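Local coordinates for protein GH3 beta-N-acetylglucosaminidase (Paenibacillaceae, PDB 6K5J) that hydrolyses beta-N-acetylglucosaminides as a family 3 glycoside hydrolase, probably releasing N-acetylglucosamine from the non-reducing ends of its substrates, at residues Gly86-Arg91 against Ile149-Tyr154; Val98-Met103 against Thr506-Arg511. One frame throughout, in Å; residues are numbered along the deposited sequence.

Contact 1 (Gly86-Arg91 against Ile149-Tyr154). With NAG (2-acetamido-2-deoxy-beta-D-glucopyranose), chain B.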
loop_
_atom_site.group_PDB
_atom_site.type_symbol
_atom_site.label_atom_id
_atom_site.label_comp_id
_atom_site.label_asym_id
_atom_site.label_seq_id
_atom_site.Cartn_x
_atom_site.Cartn_y
_atom_site.Cartn_z
ATOM N N GLY A 86 -0.555 5.345 0.483
ATOM C CA GLY A 86 -0.259 6.476 -0.375
ATOM C C GLY A 86 -0.171 6.059 -1.834
ATOM O O GLY A 86 -0.092 4.878 -2.177
ATOM N N GLY A 87 -0.190 7.068 -2.709
ATOM C CA GLY A 87 -0.090 6.803 -4.136
ATOM C C GLY A 87 -1.082 5.796 -4.713
ATOM O O GLY A 87 -2.265 6.096 -4.837
ATOM N N MET A 88 -0.625 4.592 -5.066
ATOM C CA MET A 88 -1.509 3.639 -5.734
ATOM C C MET A 88 -2.222 2.689 -4.772
ATOM O O MET A 88 -3.005 1.849 -5.227
ATOM C CB MET A 88 -0.735 2.837 -6.795
ATOM C CG MET A 88 -0.202 3.699 -7.954
ATOM S SD MET A 88 -1.494 4.692 -8.773
ATOM C CE MET A 88 -2.392 3.423 -9.627
ATOM N N VAL A 89 -2.007 2.792 -3.463
ATOM C CA VAL A 89 -2.733 1.967 -2.495
ATOM C C VAL A 89 -3.309 2.925 -1.458
ATOM O O VAL A 89 -2.647 3.287 -0.481
ATOM C CB VAL A 89 -1.862 0.881 -1.847
ATOM C CG1 VAL A 89 -2.639 0.154 -0.756
ATOM C CG2 VAL A 89 -1.418 -0.136 -2.880
ATOM N N THR A 90 -4.539 3.367 -1.685
ATOM C CA THR A 90 -5.306 4.098 -0.691
ATOM C C THR A 90 -6.711 3.513 -0.659
ATOM O O THR A 90 -7.173 2.911 -1.633
ATOM C CB THR A 90 -5.375 5.611 -0.994
ATOM O OG1 THR A 90 -5.975 5.809 -2.276
ATOM C CG2 THR A 90 -3.977 6.261 -0.984
ATOM N N ARG A 91 -7.387 3.674 0.481
ATOM C CA ARG A 91 -8.769 3.233 0.619
ATOM C C ARG A 91 -9.761 4.380 0.650
ATOM O O ARG A 91 -10.960 4.146 0.465
ATOM C CB ARG A 91 -8.954 2.409 1.899
ATOM C CG ARG A 91 -7.986 1.279 2.030
ATOM C CD ARG A 91 -8.195 0.263 0.938
ATOM N NE ARG A 91 -7.443 -0.937 1.255
ATOM C CZ ARG A 91 -6.903 -1.743 0.355
ATOM N NH1 ARG A 91 -7.028 -1.505 -0.953
ATOM N NH2 ARG A 91 -6.229 -2.790 0.777
ATOM N N ILE A 149 4.288 -6.032 -5.218
ATOM C CA ILE A 149 4.877 -4.851 -4.586
ATOM C C ILE A 149 4.968 -3.722 -5.614
ATOM O O ILE A 149 4.108 -2.835 -5.639
ATOM C CB ILE A 149 6.239 -5.194 -3.953
ATOM C CG1 ILE A 149 6.082 -6.365 -2.973
ATOM C CG2 ILE A 149 6.860 -3.961 -3.239
ATOM C CD1 ILE A 149 5.042 -6.136 -1.835
ATOM N N GLY A 150 5.983 -3.746 -6.480
ATOM C CA GLY A 150 6.053 -2.728 -7.528
ATOM C C GLY A 150 6.200 -1.343 -6.922
ATOM O O GLY A 150 7.034 -1.127 -6.036
ATOM N N VAL A 151 5.343 -0.396 -7.339
ATOM C CA VAL A 151 5.475 0.992 -6.865
ATOM C C VAL A 151 5.111 1.148 -5.390
ATOM O O VAL A 151 5.228 2.244 -4.827
ATOM C CB VAL A 151 4.630 1.970 -7.703
ATOM C CG1 VAL A 151 5.074 1.965 -9.174
ATOM C CG2 VAL A 151 3.136 1.658 -7.566
ATOM N N ARG A 152 4.647 0.072 -4.750
ATOM C CA ARG A 152 4.442 0.126 -3.305
ATOM C C ARG A 152 5.752 0.144 -2.522
ATOM O O ARG A 152 5.727 0.418 -1.320
ATOM C CB ARG A 152 3.590 -1.063 -2.849
ATOM C CG ARG A 152 2.177 -1.045 -3.394
ATOM C CD ARG A 152 1.513 -2.396 -3.182
ATOM N NE ARG A 152 1.196 -2.607 -1.779
ATOM C CZ ARG A 152 0.912 -3.787 -1.237
ATOM N NH1 ARG A 152 0.938 -4.885 -1.974
ATOM N NH2 ARG A 152 0.592 -3.865 0.048
ATOM N N SER A 153 6.881 -0.132 -3.169
ATOM C CA SER A 153 8.202 -0.051 -2.566
ATOM C C SER A 153 8.850 1.280 -2.927
ATOM O O SER A 153 8.652 1.790 -4.031
ATOM C CB SER A 153 9.090 -1.199 -3.064
ATOM O OG SER A 153 10.463 -0.914 -2.848
ATOM N N TYR A 154 9.641 1.843 -1.997
ATOM C CA TYR A 154 10.391 3.056 -2.342
ATOM C C TYR A 154 11.398 2.797 -3.461
ATOM O O TYR A 154 11.693 3.698 -4.252
ATOM C CB TYR A 154 11.140 3.619 -1.130
ATOM C CG TYR A 154 10.287 3.982 0.056
ATOM C CD1 TYR A 154 9.450 5.097 0.031
ATOM C CD2 TYR A 154 10.329 3.210 1.210
ATOM C CE1 TYR A 154 8.674 5.432 1.132
ATOM C CE2 TYR A 154 9.559 3.532 2.307
ATOM C CZ TYR A 154 8.739 4.635 2.269
ATOM O OH TYR A 154 7.973 4.930 3.364
HETATM C C1 NAG B . -2.822 -8.149 2.289
HETATM C C2 NAG B . -1.648 -7.224 1.879
HETATM C C3 NAG B . -1.259 -6.271 3.024
HETATM C C4 NAG B . -2.482 -5.587 3.619
HETATM C C5 NAG B . -3.490 -6.644 4.037
HETATM C C6 NAG B . -4.755 -6.080 4.645
HETATM C C7 NAG B . 0.205 -7.838 0.366
HETATM C C8 NAG B . 1.371 -8.765 0.157
HETATM N N2 NAG B . -0.499 -8.030 1.486
HETATM O O1 NAG B . -3.308 -8.760 1.142
HETATM O O3 NAG B . -0.348 -5.284 2.548
HETATM O O4 NAG B . -2.110 -4.806 4.748
HETATM O O5 NAG B . -3.879 -7.375 2.870
HETATM O O6 NAG B . -5.550 -5.419 3.668
HETATM O O7 NAG B . -0.069 -6.943 -0.432
HETATM O O HOH W 1 2.289 3.766 -4.883
#
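Val89 meets the aliphatic part of Arg152 through a single methyl: CG2 lies 3.7 Å from Arg152 CD and almost as near CG and NE, so it flanks the chain just before the guanidinium. A second apolar touch joins the preceding residue of each segment, where Met88 CG approaches Val151 CG2 at 3.9 Å; the bent thioether then turns away, so its root rather than its sulfur makes this contact. The backbones themselves are linked through one water, which accepts from Met88 N (3.0 Å) and donates, weakly, to Val151 O (3.3 Å).

The polar work is directed at the bound N-acetylglucosamine, which carries its own O1, consistent with a free sugar. Arg152 NH1 gives a fairly straight bond to the acetamido oxygen O7 (2.8 Å, 158°), while Arg152 NH2 adds weaker, more bent ones to O7 at 3.2 Å and to O3 at 3.0 Å. O7 sits at the guanidinium edge near its plane, held by both terminal nitrogens. The bend of the Arg152 chain at chi3 (72°) turns this edge toward the sugar. Glu85 forms a salt bridge with NH2 and Val148 O accepts from NH1, two second-shell partners that should fix the rotation of the group. Arg91 pairs with Asp83, itself bonded to the sugar.

A type II' turn from Gly86 to Val89, closed by Val89 N to Gly86 O (3.1 Å), presents Met88 and Val89. Both segments belong to loops that follow strands of the TIM-barrel-type domain, 79-81 and 132-133. Val151 packs on Met103 of helix 102-108, Tyr154 lies against helix 158-174, and Arg152 touches Lys182 and His183 of strand 178-184, which also bind the sugar.

Contact 2 (Val98-Met103 against Thr506-Arg511)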
loop_
_atom_site.group_PDB
_atom_site.type_symbol
_atom_site.label_atom_id
_atom_site.label_comp_id
_atom_site.label_asym_id
_atom_site.label_seq_id
_atom_site.Cartn_x
_atom_site.Cartn_y
_atom_site.Cartn_z
ATOM N N VAL A 98 -4.609 13.305 -1.472
ATOM C CA VAL A 98 -4.015 12.169 -2.168
ATOM C C VAL A 98 -2.505 12.391 -2.146
ATOM O O VAL A 98 -1.993 13.330 -2.757
ATOM C CB VAL A 98 -4.559 12.023 -3.594
ATOM C CG1 VAL A 98 -3.909 10.828 -4.296
ATOM C CG2 VAL A 98 -6.061 11.834 -3.550
ATOM N N VAL A 99 -1.799 11.551 -1.402
ATOM C CA VAL A 99 -0.385 11.740 -1.110
ATOM C C VAL A 99 0.410 10.859 -2.072
ATOM O O VAL A 99 -0.039 9.748 -2.378
ATOM C CB VAL A 99 -0.128 11.402 0.368
ATOM C CG1 VAL A 99 1.320 11.203 0.654
ATOM C CG2 VAL A 99 -0.742 12.498 1.267
ATOM N N PRO A 100 1.573 11.294 -2.564
ATOM C CA PRO A 100 2.397 10.413 -3.408
ATOM C C PRO A 100 2.776 9.129 -2.690
ATOM O O PRO A 100 2.965 9.103 -1.471
ATOM C CB PRO A 100 3.639 11.259 -3.697
ATOM C CG PRO A 100 3.179 12.658 -3.554
ATOM C CD PRO A 100 2.165 12.635 -2.444
ATOM N N GLY A 101 2.907 8.057 -3.474
ATOM C CA GLY A 101 3.200 6.746 -2.941
ATOM C C GLY A 101 4.692 6.471 -2.919
ATOM O O GLY A 101 5.516 7.304 -3.284
ATOM N N ASN A 102 5.029 5.253 -2.498
ATOM C CA ASN A 102 6.400 4.967 -2.090
ATOM C C ASN A 102 7.383 5.143 -3.240
ATOM O O ASN A 102 8.386 5.847 -3.099
ATOM C CB ASN A 102 6.488 3.563 -1.494
ATOM C CG ASN A 102 6.076 3.539 -0.038
ATOM O OD1 ASN A 102 5.435 4.480 0.457
ATOM N ND2 ASN A 102 6.457 2.479 0.664
ATOM N N MET A 103 7.129 4.515 -4.390
ATOM C CA MET A 103 8.161 4.595 -5.417
ATOM C C MET A 103 8.251 5.998 -6.013
ATOM O O MET A 103 9.337 6.423 -6.416
ATOM C CB MET A 103 7.952 3.548 -6.515
ATOM C CG MET A 103 9.213 3.415 -7.402
ATOM S SD MET A 103 9.230 1.967 -8.485
ATOM C CE MET A 103 9.498 0.672 -7.260
ATOM N N THR A 506 -1.756 9.640 -9.603
ATOM C CA THR A 506 -2.342 10.589 -8.667
ATOM C C THR A 506 -2.495 11.970 -9.300
ATOM O O THR A 506 -1.834 12.279 -10.295
ATOM C CB THR A 506 -1.451 10.724 -7.439
ATOM O OG1 THR A 506 -0.154 11.174 -7.858
ATOM C CG2 THR A 506 -1.316 9.394 -6.713
ATOM N N PRO A 507 -3.334 12.836 -8.712
ATOM C CA PRO A 507 -3.444 14.202 -9.249
ATOM C C PRO A 507 -2.112 14.927 -9.322
ATOM O O PRO A 507 -1.802 15.534 -10.353
ATOM C CB PRO A 507 -4.420 14.877 -8.272
ATOM C CG PRO A 507 -5.293 13.758 -7.800
ATOM C CD PRO A 507 -4.343 12.577 -7.663
ATOM N N SER A 508 -1.300 14.866 -8.255
ATOM C CA SER A 508 -0.057 15.626 -8.241
ATOM C C SER A 508 0.976 15.046 -9.199
ATOM O O SER A 508 1.792 15.797 -9.740
ATOM C CB SER A 508 0.512 15.706 -6.820
ATOM O OG SER A 508 0.911 14.429 -6.348
ATOM N N ALA A 509 0.968 13.725 -9.415
ATOM C CA ALA A 509 1.912 13.133 -10.360
ATOM C C ALA A 509 1.555 13.518 -11.788
ATOM O O ALA A 509 2.439 13.771 -12.610
ATOM C CB ALA A 509 1.938 11.607 -10.214
ATOM N N MET A 510 0.262 13.593 -12.095
ATOM C CA MET A 510 -0.130 13.969 -13.445
ATOM C C MET A 510 0.074 15.458 -13.688
ATOM O O MET A 510 0.399 15.861 -14.815
ATOM C CB MET A 510 -1.577 13.545 -13.699
ATOM C CG MET A 510 -1.776 12.009 -13.685
ATOM S SD MET A 510 -0.763 11.116 -14.908
ATOM C CE MET A 510 0.697 10.615 -13.957
ATOM N N ARG A 511 -0.088 16.283 -12.652
ATOM C CA ARG A 511 0.240 17.703 -12.777
ATOM C C ARG A 511 1.717 17.884 -13.086
ATOM O O ARG A 511 2.080 18.609 -14.016
ATOM C CB ARG A 511 -0.137 18.457 -11.502
ATOM C CG ARG A 511 0.312 19.940 -11.488
ATOM C CD ARG A 511 0.049 20.598 -10.116
ATOM N NE ARG A 511 0.592 21.958 -10.061
ATOM C CZ ARG A 511 1.850 22.259 -9.758
ATOM N NH1 ARG A 511 2.721 21.297 -9.466
ATOM N NH2 ARG A 511 2.241 23.536 -9.744
HETATM O O HOH W 2 -1.838 13.916 -5.459
#
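Thr506 OG1 is gripped twice: Ala509 N donates to it at 3.2 Å (N-H...O angle 149°), the capping bond of helix 507-517, and Glu504 OE2 hydrogen-bonds to it as well. The torsion that sets OG1 between the backbone N and carbonyl carbon (chi1 59°) leaves the methyl CG2 for Val98. Val98 CG1 lies 3.8 Å from Thr506 CG2 and equally far from Pro507 CD, so this one branch rests on the methyl of the cap residue and on the ring of Pro507, the first residue of the helix. Farther along, Pro100 CG comes within 4.0 Å of Ser508 OG, which is hydrogen-bonded to Ser369 OG; Pro100 also packs on Val365 and Ile368 of helix 359-372.

One water spans the gap between backbones, donating to Val98 O (2.8 Å) and accepting from Ser508 N (3.0 Å), an amide of the first helical turn. The direct contacts are therefore apolar or nearly so, and the polar links are indirect: that water, and Glu504, which joins two N-cap residues, OE2 on Thr506 OG1 and OE1 on the backbone N of Gly101, ahead of helix 102-108. The two helix N-termini would probably favour its charged form.

Overall arrangement
From the N terminus the segments come in the order 86-91, 98-103, 149-154 and 506-511, so the two contacts cross rather than nest. Contact 1 closes a loop with 57 residues between its ends, joining two loops of the TIM-barrel-type domain beside the sugar. Contact 2 closes one of 402 and ties that domain to helix 507-517, which follows strand 499-501 of the six-stranded mixed sheet. Their centres lie 10 Å apart, and they meet directly: Gly87 N to Val99 O (2.7 Å) and Val151 O to Met103 N (3.0 Å) are probable hydrogen bonds. Segment 98-103 thus lies between the sugar-site loops and the C-terminal part of the chain.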